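Local coordinates for dally-like protein (Drosophila melanogaster, PDB 3ODN) that probably acts as a cell-surface heparan sulfate proteoglycan of the glypican family, tied to hedgehog signalling, of which this chain is the helical protein core, at residues Glu51-Met54 against Ala55-Arg59. The protein carries 2 engineered substitutions. Numbering follows the deposited sequence.
Sequences ETRM and AMQSR
The carbonyl oxygen of Met54 is gripped twice by Ser58, one helical turn on. Ser58 OG donates to Met54 O at 3.1 Å, in the carbonyl plane and on a lone pair, while Ser58 N reaches the same oxygen by a weak bond. The hydroxyl gets there because chi1 of 73° sets OG between the backbone N and the carbonyl carbon, folding it back onto the preceding turn. A serine suits this buried place: it is small enough to lie against Leu227 and Thr228 of helix 222-231, and it pairs its hydroxyl within its own helix. Ala55 likewise sets its methyl against Thr228, with CB 3.3 Å from Thr52 O.

On another side of the helix, the side chain of Gln57 crosses that of Arg53 obliquely. Its NE2 lies 3.8 Å from Arg53 NE, but both are donors, so the groups meet without a hydrogen bond, their planes 33° apart; OE1 lies 3.8 Å from Met54 CG. Were Gln57 replaced by an alanine, Arg53 and Met54 CG would probably lose their amide neighbour, leaving the arginine freer to swing. Long polar chains thus suit the more solvent-facing side, whereas small Ala55 and Ser58 are consistent with close contact to helix 222-231.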
# COMPACT_ATOMS: atom_id res chain seq x y z
N GLU A 51 44.78 11.45 9.72
CA GLU A 51 43.71 10.64 10.30
C GLU A 51 42.40 11.45 10.38
O GLU A 51 41.31 10.90 10.14
CB GLU A 51 44.17 10.14 11.69
CG GLU A 51 43.16 9.31 12.48
CD GLU A 51 43.24 9.48 13.99
OE1 GLU A 51 43.21 10.63 14.48
OE2 GLU A 51 43.30 8.44 14.69
N THR A 52 42.51 12.75 10.71
CA THR A 52 41.36 13.66 10.78
C THR A 52 40.85 13.92 9.35
O THR A 52 39.64 13.98 9.14
CB THR A 52 41.71 14.92 11.63
OG1 THR A 52 42.20 14.50 12.90
CG2 THR A 52 40.52 15.85 11.82
N ARG A 53 41.78 14.00 8.35
CA ARG A 53 41.45 14.17 6.92
C ARG A 53 40.72 12.92 6.38
O ARG A 53 39.79 13.04 5.58
CB ARG A 53 42.71 14.46 6.09
CG ARG A 53 42.39 15.03 4.71
CD ARG A 53 43.58 15.05 3.78
NE ARG A 53 43.26 15.74 2.53
CZ ARG A 53 44.10 15.92 1.52
NH1 ARG A 53 45.34 15.44 1.58
NH2 ARG A 53 43.72 16.57 0.43
N MET A 54 41.16 11.72 6.83
CA MET A 54 40.62 10.42 6.46
C MET A 54 39.32 10.07 7.23
O MET A 54 38.68 9.07 6.93
CB MET A 54 41.70 9.34 6.64
CG MET A 54 42.81 9.43 5.60
SD MET A 54 44.24 8.37 5.91
CE MET A 54 44.40 7.62 4.29
N ALA A 55 38.96 10.90 8.23
CA ALA A 55 37.75 10.80 9.05
C ALA A 55 36.57 11.46 8.33
O ALA A 55 35.43 10.99 8.47
CB ALA A 55 37.98 11.45 10.40
N MET A 56 36.84 12.53 7.57
CA MET A 56 35.87 13.28 6.78
C MET A 56 35.62 12.55 5.46
O MET A 56 34.47 12.47 5.02
CB MET A 56 36.37 14.71 6.51
CG MET A 56 36.34 15.61 7.72
SD MET A 56 34.67 16.14 8.14
CE MET A 56 35.02 17.73 8.90
N GLN A 57 36.70 12.00 4.84
CA GLN A 57 36.63 11.24 3.59
C GLN A 57 35.83 9.93 3.77
O GLN A 57 34.99 9.62 2.92
CB GLN A 57 38.02 10.96 3.03
CG GLN A 57 38.68 12.18 2.40
CD GLN A 57 40.18 12.05 2.27
OE1 GLN A 57 40.81 11.13 2.80
NE2 GLN A 57 40.79 13.00 1.58
N SER A 58 36.07 9.20 4.88
CA SER A 58 35.36 7.96 5.18
C SER A 58 33.88 8.20 5.51
O SER A 58 33.04 7.41 5.08
CB SER A 58 36.06 7.17 6.29
OG SER A 58 35.88 7.79 7.55
N ARG A 59 33.56 9.31 6.23
CA ARG A 59 32.20 9.73 6.62
C ARG A 59 31.31 10.01 5.39
O ARG A 59 30.25 9.40 5.25
CB ARG A 59 32.26 10.99 7.52
CG ARG A 59 31.95 10.74 8.99
CD ARG A 59 31.58 12.03 9.70
NE ARG A 59 31.42 11.84 11.15
CZ ARG A 59 31.35 12.83 12.04
NH1 ARG A 59 31.43 14.09 11.65
NH2 ARG A 59 31.21 12.55 13.33